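Local structure of signal recognition particle subunit SRP68 (Chaetomium thermophilum, 4P3G) at residues A[169-174]-A[192-197]; A[162-167]-A[200-205]; A[9-14]-A[139-144]; A[115-120]-A[148-153]; A[16-21]-A[28-33]. The protein binds SRP RNA through this N-terminal domain and probably serves in the particle that targets secretory and membrane proteins to the endoplasmic reticulum. One frame throughout, in Å; residues are numbered along the deposited sequence.

Contact 1. Residues A[169-174]-A[192-197]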
# COMPACT_ATOMS: atom_id res chain seq x y z
N ILE A 169 -11.65 11.66 4.22
CA ILE A 169 -13.10 11.74 4.27
C ILE A 169 -13.66 12.11 2.88
O ILE A 169 -14.51 11.41 2.35
CB ILE A 169 -13.63 12.78 5.27
CG1 ILE A 169 -13.14 12.56 6.69
CG2 ILE A 169 -15.14 12.90 5.16
CD1 ILE A 169 -13.51 11.29 7.23
N CYS A 170 -13.17 13.19 2.27
CA CYS A 170 -13.81 13.60 1.02
C CYS A 170 -13.55 12.66 -0.15
O CYS A 170 -14.41 12.46 -1.01
CB CYS A 170 -13.49 15.05 0.61
SG CYS A 170 -11.90 15.38 -0.07
N ARG A 171 -12.37 12.06 -0.19
CA ARG A 171 -12.08 11.11 -1.23
C ARG A 171 -13.02 9.91 -1.18
O ARG A 171 -13.51 9.43 -2.21
CB ARG A 171 -10.65 10.62 -1.13
CG ARG A 171 -10.37 9.50 -2.11
CD ARG A 171 -8.93 9.27 -2.19
NE ARG A 171 -8.56 8.73 -3.48
CZ ARG A 171 -8.38 7.44 -3.71
NH1 ARG A 171 -8.58 6.56 -2.74
NH2 ARG A 171 -8.03 7.03 -4.92
N ILE A 172 -13.27 9.43 0.04
CA ILE A 172 -14.12 8.26 0.19
C ILE A 172 -15.53 8.58 -0.31
O ILE A 172 -16.07 7.87 -1.15
CB ILE A 172 -14.13 7.78 1.65
CG1 ILE A 172 -12.76 7.16 1.98
CG2 ILE A 172 -15.22 6.80 1.85
CD1 ILE A 172 -12.54 6.93 3.45
N ILE A 173 -16.07 9.70 0.16
CA ILE A 173 -17.39 10.16 -0.24
C ILE A 173 -17.44 10.46 -1.73
O ILE A 173 -18.35 10.01 -2.43
CB ILE A 173 -17.79 11.39 0.56
CG1 ILE A 173 -17.86 11.04 2.05
CG2 ILE A 173 -19.12 11.97 0.06
CD1 ILE A 173 -18.41 12.14 2.91
N TYR A 174 -16.44 11.18 -2.24
CA TYR A 174 -16.43 11.52 -3.67
C TYR A 174 -16.31 10.30 -4.57
O TYR A 174 -16.94 10.23 -5.63
CB TYR A 174 -15.33 12.49 -3.99
CG TYR A 174 -15.67 13.93 -3.72
CD1 TYR A 174 -16.91 14.46 -4.06
CD2 TYR A 174 -14.75 14.75 -3.11
CE1 TYR A 174 -17.19 15.78 -3.81
CE2 TYR A 174 -15.01 16.03 -2.85
CZ TYR A 174 -16.22 16.57 -3.20
OH TYR A 174 -16.42 17.89 -2.90
N ASP A 192 -7.49 15.24 -10.20
CA ASP A 192 -6.68 16.44 -10.35
C ASP A 192 -6.36 17.15 -9.05
O ASP A 192 -5.45 17.95 -9.00
CB ASP A 192 -7.39 17.41 -11.29
CG ASP A 192 -7.59 16.83 -12.69
OD1 ASP A 192 -6.86 15.87 -13.06
OD2 ASP A 192 -8.50 17.31 -13.40
N THR A 193 -7.11 16.89 -7.98
CA THR A 193 -6.90 17.64 -6.75
C THR A 193 -6.71 16.76 -5.52
O THR A 193 -5.75 16.89 -4.76
CB THR A 193 -8.06 18.56 -6.49
OG1 THR A 193 -8.20 19.45 -7.58
CG2 THR A 193 -7.84 19.33 -5.20
N ILE A 194 -7.66 15.88 -5.30
CA ILE A 194 -7.63 15.08 -4.10
C ILE A 194 -6.48 14.07 -4.12
O ILE A 194 -5.65 14.03 -3.20
CB ILE A 194 -8.96 14.37 -3.88
CG1 ILE A 194 -10.07 15.42 -3.88
CG2 ILE A 194 -8.93 13.57 -2.60
CD1 ILE A 194 -11.41 14.88 -3.53
N ASP A 195 -6.41 13.27 -5.17
CA ASP A 195 -5.35 12.26 -5.23
C ASP A 195 -3.94 12.86 -5.17
O ASP A 195 -3.12 12.43 -4.34
CB ASP A 195 -5.57 11.33 -6.43
CG ASP A 195 -6.73 10.34 -6.19
OD1 ASP A 195 -7.36 10.42 -5.13
OD2 ASP A 195 -7.05 9.54 -7.09
N PRO A 196 -3.64 13.88 -6.00
CA PRO A 196 -2.28 14.43 -5.96
C PRO A 196 -1.91 15.06 -4.63
O PRO A 196 -0.74 15.01 -4.23
CB PRO A 196 -2.30 15.48 -7.06
CG PRO A 196 -3.40 15.07 -7.96
CD PRO A 196 -4.42 14.44 -7.12
N SER A 197 -2.88 15.66 -3.95
CA SER A 197 -2.62 16.31 -2.66
C SER A 197 -2.29 15.26 -1.63
O SER A 197 -1.41 15.42 -0.80
CB SER A 197 -3.82 17.11 -2.19
OG SER A 197 -4.17 18.05 -3.15

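Contact 2. Residues A[162-167]-A[200-205]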
# COMPACT_ATOMS: atom_id res chain seq x y z
N ALA A 162 -3.04 15.82 9.74
CA ALA A 162 -4.41 16.28 9.92
C ALA A 162 -5.08 16.45 8.57
O ALA A 162 -6.26 16.15 8.41
CB ALA A 162 -4.42 17.59 10.67
N CYS A 163 -4.31 16.94 7.62
CA CYS A 163 -4.79 17.21 6.27
C CYS A 163 -5.22 15.91 5.60
O CYS A 163 -6.17 15.87 4.79
CB CYS A 163 -3.69 17.95 5.49
SG CYS A 163 -3.26 17.29 3.86
N LEU A 164 -4.47 14.84 5.90
CA LEU A 164 -4.76 13.53 5.35
C LEU A 164 -6.07 13.03 5.90
O LEU A 164 -6.82 12.36 5.19
CB LEU A 164 -3.64 12.56 5.64
CG LEU A 164 -2.47 12.81 4.72
CD1 LEU A 164 -1.32 11.88 5.05
CD2 LEU A 164 -2.92 12.61 3.31
N LYS A 165 -6.37 13.37 7.16
CA LYS A 165 -7.66 12.98 7.74
C LYS A 165 -8.80 13.62 6.96
O LYS A 165 -9.77 12.94 6.67
CB LYS A 165 -7.79 13.36 9.22
CG LYS A 165 -6.61 12.98 10.05
CD LYS A 165 -6.98 12.92 11.52
CE LYS A 165 -7.19 14.29 12.10
NZ LYS A 165 -7.07 14.24 13.58
N SER A 166 -8.68 14.91 6.63
CA SER A 166 -9.76 15.56 5.88
C SER A 166 -9.92 14.99 4.49
O SER A 166 -11.03 14.67 4.07
CB SER A 166 -9.56 17.06 5.76
OG SER A 166 -9.80 17.68 6.99
N TYR A 167 -8.81 14.86 3.79
CA TYR A 167 -8.84 14.40 2.42
C TYR A 167 -9.34 12.97 2.30
O TYR A 167 -9.98 12.60 1.30
CB TYR A 167 -7.44 14.52 1.81
CG TYR A 167 -7.11 15.88 1.25
CD1 TYR A 167 -7.98 16.54 0.40
CD2 TYR A 167 -5.92 16.51 1.60
CE1 TYR A 167 -7.68 17.77 -0.12
CE2 TYR A 167 -5.61 17.77 1.09
CZ TYR A 167 -6.49 18.39 0.22
OH TYR A 167 -6.18 19.65 -0.28
N PHE A 200 1.13 13.68 -2.06
CA PHE A 200 2.16 14.58 -1.59
C PHE A 200 2.24 14.60 -0.08
O PHE A 200 3.32 14.46 0.51
CB PHE A 200 1.91 15.99 -2.12
CG PHE A 200 2.99 16.96 -1.78
CD1 PHE A 200 4.15 17.02 -2.51
CD2 PHE A 200 2.83 17.82 -0.70
CE1 PHE A 200 5.15 17.92 -2.18
CE2 PHE A 200 3.83 18.72 -0.36
CZ PHE A 200 4.99 18.77 -1.11
N ALA A 201 1.09 14.81 0.55
CA ALA A 201 1.03 14.88 2.00
C ALA A 201 1.46 13.55 2.63
O ALA A 201 2.07 13.54 3.69
CB ALA A 201 -0.35 15.25 2.47
N ALA A 202 1.13 12.44 1.98
CA ALA A 202 1.49 11.14 2.52
C ALA A 202 3.01 11.00 2.43
O ALA A 202 3.67 10.56 3.37
CB ALA A 202 0.79 10.03 1.78
N TYR A 203 3.57 11.44 1.31
CA TYR A 203 5.01 11.48 1.17
C TYR A 203 5.65 12.32 2.26
O TYR A 203 6.60 11.89 2.90
CB TYR A 203 5.39 12.06 -0.18
CG TYR A 203 6.87 12.24 -0.29
CD1 TYR A 203 7.72 11.13 -0.39
CD2 TYR A 203 7.44 13.51 -0.23
CE1 TYR A 203 9.08 11.28 -0.45
CE2 TYR A 203 8.80 13.67 -0.29
CZ TYR A 203 9.63 12.56 -0.40
OH TYR A 203 11.00 12.72 -0.47
N GLN A 204 5.13 13.52 2.50
CA GLN A 204 5.71 14.38 3.53
C GLN A 204 5.61 13.76 4.90
O GLN A 204 6.53 13.86 5.70
CB GLN A 204 5.02 15.74 3.58
CG GLN A 204 5.18 16.55 2.33
CD GLN A 204 6.61 16.98 2.13
OE1 GLN A 204 7.41 16.97 3.07
NE2 GLN A 204 6.96 17.34 0.90
N ALA A 205 4.51 13.08 5.14
CA ALA A 205 4.27 12.50 6.44
C ALA A 205 5.03 11.18 6.62
O ALA A 205 5.00 10.59 7.71
CB ALA A 205 2.77 12.33 6.67

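Contact 3. Residues A[9-14]-A[139-144]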
# COMPACT_ATOMS: atom_id res chain seq x y z
N ASP A 9 -26.59 20.33 -5.55
CA ASP A 9 -25.46 20.15 -6.46
C ASP A 9 -24.29 21.07 -6.09
O ASP A 9 -23.86 21.91 -6.88
CB ASP A 9 -25.89 20.40 -7.90
CG ASP A 9 -26.82 19.33 -8.40
OD1 ASP A 9 -26.66 18.17 -7.96
OD2 ASP A 9 -27.70 19.63 -9.23
N ILE A 10 -23.83 20.92 -4.86
CA ILE A 10 -22.84 21.81 -4.29
C ILE A 10 -21.48 21.80 -4.98
O ILE A 10 -20.94 22.86 -5.31
CB ILE A 10 -22.65 21.53 -2.81
CG1 ILE A 10 -23.94 21.86 -2.06
CG2 ILE A 10 -21.47 22.29 -2.27
CD1 ILE A 10 -23.79 21.84 -0.57
N THR A 11 -20.86 20.64 -5.10
CA THR A 11 -19.53 20.60 -5.69
C THR A 11 -19.66 20.78 -7.20
O THR A 11 -18.72 21.27 -7.83
CB THR A 11 -18.73 19.33 -5.29
OG1 THR A 11 -19.30 18.15 -5.86
CG2 THR A 11 -18.77 19.21 -3.80
N LYS A 12 -20.77 20.35 -7.79
CA LYS A 12 -20.99 20.66 -9.21
C LYS A 12 -21.04 22.17 -9.40
O LYS A 12 -20.51 22.68 -10.37
CB LYS A 12 -22.23 19.98 -9.78
CG LYS A 12 -22.11 18.47 -9.73
CD LYS A 12 -23.30 17.76 -10.37
CE LYS A 12 -23.18 16.23 -10.28
NZ LYS A 12 -24.45 15.56 -10.59
N PHE A 13 -21.70 22.88 -8.49
CA PHE A 13 -21.70 24.34 -8.56
C PHE A 13 -20.28 24.90 -8.38
O PHE A 13 -19.86 25.79 -9.11
CB PHE A 13 -22.60 24.93 -7.48
CG PHE A 13 -22.50 26.43 -7.37
CD1 PHE A 13 -23.19 27.25 -8.25
CD2 PHE A 13 -21.70 27.01 -6.39
CE1 PHE A 13 -23.09 28.62 -8.16
CE2 PHE A 13 -21.60 28.39 -6.29
CZ PHE A 13 -22.29 29.20 -7.17
N VAL A 14 -19.55 24.40 -7.38
CA VAL A 14 -18.20 24.88 -7.12
C VAL A 14 -17.24 24.61 -8.26
O VAL A 14 -16.57 25.53 -8.72
CB VAL A 14 -17.63 24.28 -5.82
CG1 VAL A 14 -16.14 24.50 -5.74
CG2 VAL A 14 -18.31 24.89 -4.62
N ILE A 139 -26.43 15.97 1.42
CA ILE A 139 -25.78 16.02 2.71
C ILE A 139 -24.34 15.49 2.64
O ILE A 139 -23.41 16.10 3.17
CB ILE A 139 -26.59 15.24 3.73
CG1 ILE A 139 -27.96 15.90 3.90
CG2 ILE A 139 -25.85 15.15 5.04
CD1 ILE A 139 -28.77 15.25 4.99
N LEU A 140 -24.17 14.36 1.95
CA LEU A 140 -22.86 13.76 1.75
C LEU A 140 -21.98 14.70 0.92
O LEU A 140 -20.82 14.93 1.24
CB LEU A 140 -22.98 12.42 1.04
CG LEU A 140 -23.60 11.22 1.77
CD1 LEU A 140 -23.82 10.08 0.79
CD2 LEU A 140 -22.75 10.75 2.95
N ASP A 141 -22.56 15.22 -0.15
CA ASP A 141 -21.87 16.11 -1.05
C ASP A 141 -21.32 17.33 -0.32
O ASP A 141 -20.15 17.65 -0.41
CB ASP A 141 -22.84 16.56 -2.14
CG ASP A 141 -22.15 17.32 -3.26
OD1 ASP A 141 -20.91 17.34 -3.28
OD2 ASP A 141 -22.85 17.91 -4.12
N ALA A 142 -22.17 17.98 0.45
CA ALA A 142 -21.78 19.13 1.23
C ALA A 142 -20.61 18.78 2.12
O ALA A 142 -19.62 19.53 2.20
CB ALA A 142 -22.94 19.62 2.07
N ARG A 143 -20.72 17.64 2.76
CA ARG A 143 -19.68 17.26 3.68
C ARG A 143 -18.34 16.97 3.00
O ARG A 143 -17.29 17.36 3.54
CB ARG A 143 -20.06 16.07 4.48
CG ARG A 143 -18.98 15.90 5.44
CD ARG A 143 -19.54 14.96 6.30
NE ARG A 143 -18.79 14.63 7.49
CZ ARG A 143 -19.32 13.71 8.27
NH1 ARG A 143 -20.48 13.16 7.89
NH2 ARG A 143 -18.75 13.30 9.38
N ALA A 144 -18.36 16.33 1.83
CA ALA A 144 -17.14 16.12 1.05
C ALA A 144 -16.50 17.49 0.75
O ALA A 144 -15.31 17.71 1.03
CB ALA A 144 -17.43 15.36 -0.26

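Contact 4. Residues A[115-120]-A[148-153]. With PO4 (phosphate ion), chain E.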
# COMPACT_ATOMS: atom_id res chain seq x y z
N LYS A 115 -11.10 29.99 6.88
CA LYS A 115 -12.39 30.68 6.85
C LYS A 115 -13.35 30.01 5.88
O LYS A 115 -14.52 29.78 6.19
CB LYS A 115 -12.20 32.13 6.44
CG LYS A 115 -13.52 32.87 6.44
CD LYS A 115 -13.40 34.20 5.80
CE LYS A 115 -14.72 34.92 5.82
NZ LYS A 115 -14.55 36.20 5.13
N GLY A 116 -12.86 29.69 4.69
CA GLY A 116 -13.68 28.99 3.72
C GLY A 116 -14.14 27.64 4.26
O GLY A 116 -15.30 27.24 4.04
N ALA A 117 -13.25 26.94 4.97
CA ALA A 117 -13.60 25.64 5.56
C ALA A 117 -14.72 25.82 6.58
O ALA A 117 -15.73 25.11 6.53
CB ALA A 117 -12.40 25.03 6.23
N ARG A 118 -14.57 26.79 7.47
CA ARG A 118 -15.58 27.04 8.50
C ARG A 118 -16.95 27.31 7.86
O ARG A 118 -17.97 26.81 8.32
CB ARG A 118 -15.17 28.24 9.36
CG ARG A 118 -14.11 27.92 10.36
CD ARG A 118 -13.93 29.03 11.39
NE ARG A 118 -13.55 30.30 10.78
CZ ARG A 118 -12.29 30.69 10.60
NH1 ARG A 118 -11.30 29.90 10.94
NH2 ARG A 118 -12.03 31.87 10.04
N ILE A 119 -16.96 28.08 6.77
CA ILE A 119 -18.23 28.40 6.13
C ILE A 119 -18.85 27.15 5.53
O ILE A 119 -20.04 26.90 5.72
CB ILE A 119 -18.05 29.51 5.04
CG1 ILE A 119 -17.74 30.84 5.70
CG2 ILE A 119 -19.32 29.66 4.18
CD1 ILE A 119 -17.05 31.80 4.76
N ALA A 120 -18.05 26.36 4.84
CA ALA A 120 -18.55 25.14 4.21
C ALA A 120 -18.95 24.12 5.25
O ALA A 120 -19.89 23.36 5.04
CB ALA A 120 -17.52 24.56 3.28
N LEU A 148 -12.97 18.87 1.73
CA LEU A 148 -12.07 19.29 0.67
C LEU A 148 -11.39 20.61 1.02
O LEU A 148 -10.17 20.78 0.86
CB LEU A 148 -12.85 19.46 -0.64
CG LEU A 148 -12.10 19.91 -1.89
CD1 LEU A 148 -11.31 18.74 -2.45
CD2 LEU A 148 -13.00 20.55 -2.98
N LEU A 149 -12.20 21.57 1.47
CA LEU A 149 -11.63 22.86 1.81
C LEU A 149 -10.77 22.71 3.06
O LEU A 149 -9.71 23.31 3.16
CB LEU A 149 -12.73 23.91 2.03
CG LEU A 149 -13.44 24.39 0.77
CD1 LEU A 149 -14.25 25.64 1.05
CD2 LEU A 149 -12.47 24.58 -0.35
N ARG A 150 -11.24 21.92 4.03
CA ARG A 150 -10.49 21.75 5.27
C ARG A 150 -9.16 21.06 4.97
O ARG A 150 -8.14 21.33 5.61
CB ARG A 150 -11.30 20.98 6.30
CG ARG A 150 -10.53 20.66 7.57
CD ARG A 150 -10.11 21.89 8.26
NE ARG A 150 -11.26 22.67 8.71
CZ ARG A 150 -11.17 23.89 9.24
NH1 ARG A 150 -9.97 24.45 9.38
NH2 ARG A 150 -12.27 24.54 9.63
N GLY A 151 -9.17 20.16 3.99
CA GLY A 151 -7.95 19.52 3.54
C GLY A 151 -6.95 20.52 2.95
O GLY A 151 -5.76 20.46 3.26
N ALA A 152 -7.44 21.43 2.12
CA ALA A 152 -6.61 22.46 1.50
C ALA A 152 -5.97 23.34 2.56
O ALA A 152 -4.79 23.70 2.49
CB ALA A 152 -7.44 23.29 0.56
N ALA A 153 -6.76 23.70 3.57
CA ALA A 153 -6.24 24.58 4.59
C ALA A 153 -5.07 23.94 5.33
O ALA A 153 -4.01 24.56 5.44
CB ALA A 153 -7.35 24.98 5.54
P PO4 E . -10.65 26.71 12.07
O1 PO4 E . -10.55 27.29 10.69
O2 PO4 E . -11.60 25.53 12.06
O3 PO4 E . -11.18 27.75 13.03
O4 PO4 E . -9.28 26.28 12.54

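Contact 5. Residues A[16-21]-A[28-33]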
# COMPACT_ATOMS: atom_id res chain seq x y z
N THR A 16 -17.90 24.07 -11.35
CA THR A 16 -18.33 24.85 -12.51
C THR A 16 -17.78 26.27 -12.45
O THR A 16 -17.19 26.75 -13.42
CB THR A 16 -19.85 24.93 -12.60
OG1 THR A 16 -20.38 23.65 -12.95
CG2 THR A 16 -20.27 25.95 -13.65
N SER A 17 -17.94 26.93 -11.31
CA SER A 17 -17.47 28.30 -11.16
C SER A 17 -15.97 28.39 -11.35
O SER A 17 -15.47 29.33 -11.97
CB SER A 17 -17.82 28.85 -9.78
OG SER A 17 -19.20 28.79 -9.55
N ARG A 18 -15.24 27.39 -10.85
CA ARG A 18 -13.80 27.41 -10.95
C ARG A 18 -13.44 27.27 -12.42
O ARG A 18 -12.63 28.03 -12.95
CB ARG A 18 -13.20 26.27 -10.14
CG ARG A 18 -13.38 26.44 -8.65
CD ARG A 18 -12.59 25.40 -7.94
NE ARG A 18 -12.78 25.40 -6.49
CZ ARG A 18 -12.23 24.50 -5.68
NH1 ARG A 18 -11.46 23.52 -6.17
NH2 ARG A 18 -12.44 24.58 -4.38
N GLU A 19 -14.13 26.35 -13.10
CA GLU A 19 -13.92 26.13 -14.52
C GLU A 19 -14.28 27.38 -15.32
O GLU A 19 -13.62 27.65 -16.32
CB GLU A 19 -14.70 24.94 -15.05
CG GLU A 19 -14.23 23.60 -14.50
CD GLU A 19 -15.15 22.47 -14.90
OE1 GLU A 19 -16.17 22.77 -15.56
OE2 GLU A 19 -14.87 21.30 -14.56
N LYS A 20 -15.32 28.12 -14.91
CA LYS A 20 -15.73 29.32 -15.64
C LYS A 20 -14.62 30.36 -15.65
O LYS A 20 -14.24 30.87 -16.70
CB LYS A 20 -16.95 30.00 -15.01
CG LYS A 20 -17.19 31.38 -15.67
CD LYS A 20 -18.17 32.32 -14.97
CE LYS A 20 -19.59 31.84 -15.06
NZ LYS A 20 -20.47 32.75 -14.29
N ALA A 21 -14.11 30.66 -14.47
CA ALA A 21 -13.15 31.73 -14.29
C ALA A 21 -11.77 31.40 -14.83
O ALA A 21 -11.03 32.30 -15.24
CB ALA A 21 -13.05 32.09 -12.85
N ALA A 28 -7.19 35.38 -9.86
CA ALA A 28 -7.49 36.79 -9.68
C ALA A 28 -8.82 37.06 -10.36
O ALA A 28 -9.66 37.77 -9.81
CB ALA A 28 -6.40 37.63 -10.23
N THR A 29 -9.04 36.45 -11.52
CA THR A 29 -10.29 36.60 -12.28
C THR A 29 -11.49 36.07 -11.53
O THR A 29 -12.53 36.71 -11.46
CB THR A 29 -10.24 35.81 -13.60
OG1 THR A 29 -9.07 36.16 -14.35
CG2 THR A 29 -11.49 36.03 -14.43
N TYR A 30 -11.31 34.89 -10.95
CA TYR A 30 -12.36 34.18 -10.24
C TYR A 30 -12.89 35.02 -9.12
O TYR A 30 -14.09 35.25 -8.98
CB TYR A 30 -11.78 32.87 -9.67
CG TYR A 30 -12.77 31.91 -9.02
CD1 TYR A 30 -14.05 31.74 -9.54
CD2 TYR A 30 -12.41 31.15 -7.93
CE1 TYR A 30 -14.94 30.86 -8.96
CE2 TYR A 30 -13.29 30.28 -7.34
CZ TYR A 30 -14.56 30.14 -7.87
OH TYR A 30 -15.43 29.26 -7.28
N ARG A 31 -11.94 35.53 -8.35
CA ARG A 31 -12.21 36.32 -7.18
C ARG A 31 -13.07 37.54 -7.50
O ARG A 31 -13.99 37.89 -6.75
CB ARG A 31 -10.88 36.71 -6.58
CG ARG A 31 -10.96 37.45 -5.31
CD ARG A 31 -9.56 37.76 -4.93
NE ARG A 31 -9.48 38.69 -3.83
CZ ARG A 31 -8.38 39.35 -3.53
NH1 ARG A 31 -7.30 39.17 -4.29
NH2 ARG A 31 -8.36 40.20 -2.51
N THR A 32 -12.77 38.19 -8.63
CA THR A 32 -13.56 39.31 -9.09
C THR A 32 -14.96 38.78 -9.41
O THR A 32 -15.95 39.29 -8.90
CB THR A 32 -12.96 39.99 -10.37
OG1 THR A 32 -11.77 40.70 -10.03
CG2 THR A 32 -13.95 40.96 -10.97
N GLN A 33 -15.01 37.73 -10.24
CA GLN A 33 -16.28 37.18 -10.68
C GLN A 33 -17.14 36.81 -9.50
O GLN A 33 -18.31 37.15 -9.45
CB GLN A 33 -16.05 35.94 -11.55
CG GLN A 33 -15.34 36.21 -12.87
CD GLN A 33 -15.30 35.00 -13.78
OE1 GLN A 33 -15.72 33.90 -13.40
NE2 GLN A 33 -14.79 35.19 -14.99

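Contact 1. Residues A[169-174]-A[192-197]
Helices 160-181 and 186-205 follow each other and form a helical hairpin in the all-helical, TPR-type RNA-binding domain of SRP68, where Cys170, Arg171 and Tyr174 meet Ile194 and Asp195. The two short segments run at 133° to each other, 10.4 Å apart at closest approach of their axes. The contact has a polar and an apolar side. On the polar side Arg171 stretches across with its chain extended from CG to NE, and CG lies opposite the backbone N (chi1 173°). Its NE donates to Asp195 OD1 at 2.6 Å, on the syn side of the carboxylate. The second limb of this salt bridge, from Arg171 NH2 to Asp195 OD2, is weak at 3.5 Å. Guanidinium and carboxylate are twisted 49° apart, so they do not form a flat, paired fork. Leu190 and Met198 also touch the Arg171 chain, and Ile213 of a neighbouring subunit packs on it.

Ile194 fills the apolar side. Its two ends part: CG2 lies against Arg171 CB at 3.7 Å, while CD1 points between Cys170 and Tyr174. Leu148 of helix 136-156 closes on Ile194 as well. The Tyr174 side chain crosses that of Ile194 at about a right angle. Ile194 CD1 touches Cys170 SG at 3.5 Å and sits obliquely against the Tyr174 ring, 3.4 Å from CD2.

Contact 2. Residues A[162-167]-A[200-205]
Leu164 and Cys163 of helix 160-181 meet Ala201, Ala202 and Ala205 of helix 186-205 in a wholly apolar contact. It lies along the same hairpin of the RNA-binding domain, near the start of the first helix and the end of the second. The segment axes come within 9.8 Å and run close to antiparallel, at 149°.

The methyl contacts come from the branched end of Leu164. Its CG sits opposite the carbonyl carbon (chi1 -76°), which sends both methyls across to the partner helix. CD2 touches Ala201 CB at 3.8 Å. CD1 lies against the backbone of Ala202, 3.9 Å from its CA, and reaches Ala205 CB more loosely at 4.4 Å. The leucine thus spans one turn of alanines.

The sulfur contact is single: Cys163 SG meets Ala201 CB at 3.8 Å. Ala201 CB is therefore touched by both residues of the first helix. An alanine in place of Leu164 is likely to open a gap over Ala201, Ala202 and Ala205, leaving Cys163 as the main side chain between these two segments.

Outside the pair, Trp160 packs on Ala201 and Ala205, and Met198 packs on Leu164. Ala220 of a neighbouring subunit also touches Leu164. No hydrogen bond joins the two segments. The pairing rests on shape and on the burial of methyls and sulfur, with alanines giving the leucine a low surface to lie on.

Contact 3. Residues A[9-14]-A[139-144]
The flat group here is the carboxylate of Asp141, which reaches across to Ile10 and Thr11 with one oxygen for each. OD2 is turned to the first turn of helix 10-21 and OD1 to the Thr11 side chain. CG of Asp141 is trans to its own backbone N (chi1 -171°), and this throws the carboxylate toward helix 10-21. OD2 takes a weak bond from Ile10 N at 3.3 Å, with a bent N-H angle of 121°. Thr11 OG1 donates to Asp141 OD1 at 3.1 Å, though OD1 is crowded in the model and its place is less sure.

Beside this polar pair lies an apolar one. Ile10 CD1 packs on Ala142 CB at 3.6 Å. Leu123 and Leu127 of helix 103-128 and Tyr145 close round Ile10, while Tyr174 of helix 160-181 touches Thr11. The contact thus joins the first helix of the chain to helix 136-156, deep among other helices of the RNA-binding domain. The two segments meet at 46°.

Asp9 stands at the N-cap position of helix 10-21, but its side chain makes no capping bond. Its OD1 is 5.4 Å from Asp141 OD2, near enough for some repulsion if both are charged. The buried Asp141 carboxylate lies close to the start of helix 10-21, whose dipole is likely to offset part of its charge.

Contact 4. Residues A[115-120]-A[148-153]
Phosphate O1 is gripped by Arg118 and Arg150, one from each helix of an antiparallel hairpin, 103-128 with 136-156, in the RNA-binding domain. Arg150 NH1 gives the straightest bond to it, 3.2 Å long at 158°. Arg118 NH1 is closer to O1, at 2.7 Å, but its bond is bent and weak, at 122°. Weak bonds also run from Arg118 NH1 to O3 and from Arg150 NH2 to O2. The ion is probably from the crystallisation liquor. Its place between two arginines is consistent with a site for an RNA backbone phosphate. Arg150 is bent at chi2 and chi3, and its NE forms a salt bridge with Glu121, which would steady the guanidinium.

Away from the ion the helices pack closely, with segment axes 8.2 Å apart. Leu149 CD1 lies 3.6 Å from Gly116 O and 4.1 Å from Ala120 CB. Over one face of the Arg150 guanidinium sits the methyl of Ala117, with CB 3.4 Å from NH2.

Contact 5. Residues A[16-21]-A[28-33]
Tyr30 and Gln33 of helix 27-44 pack on Ala21, Ser17, Arg18 and Lys20 of helix 10-21. The helices are joined by a short connection and their segments cross at 119°. In the first shell Ala21 CB touches both residues: it lies 3.5 Å from Tyr30 CD1 and 3.3 Å from Gln33 OE1. The Tyr30 ring runs along the other helix, its CG on the far side from the backbone N (chi1 -173°). Its CE1 comes 3.4 Å from the Ser17 carbonyl O, and Arg18 CA lies over one face near the rim. At the far end Tyr30 OH is 3.5 Å from Ser17 CB and 3.7 Å from Arg18 CG. Gln33 reaches across with its chain extended beyond CG, and OE1 also meets Lys20 CD at 3.3 Å.

In the next shell, Glu81 of helix 71-93 accepts a hydrogen bond from Tyr30 OH and forms a salt bridge with Arg18 NE. Trp84 packs on Tyr30 and makes a cation-pi contact with Arg18. Ser17 OG is bonded to Phe13 O.

A leucine in place of Tyr30 would probably leave Glu81 without its hydroxyl partner and part of Ser17 and Arg18 without cover. No hydrogen bond crosses between the segments themselves. The two segments are thus held by packing of the Tyr30 ring and the Gln33 amide on Ala21 and its neighbours, while Glu81 of helix 71-93 serves the polar ends of Tyr30 and Arg18.

How the contacts relate
Contacts 1 and 2 join the same two helices, 160-181 and 186-205. Contact 1 adds a salt bridge beside its apolar side, while contact 2 is all methyl and sulfur. They touch through Tyr167 and Ser197. Contacts 3 and 4 share helix 136-156 but use different neighbours. In contact 3 the buried polar group is a carboxylate; in contact 4 buried alanine and leucine packing gives way, at the surface, to two arginines round a phosphate. Contact 5 shares helix 10-21 with contact 3 and is the only partly buried one; the other four are buried. Arg18 of contact 5 reaches Leu148 and Leu149 of contact 4. Contacts 2 and 5 are farthest apart, with centres about 27 Å from each other.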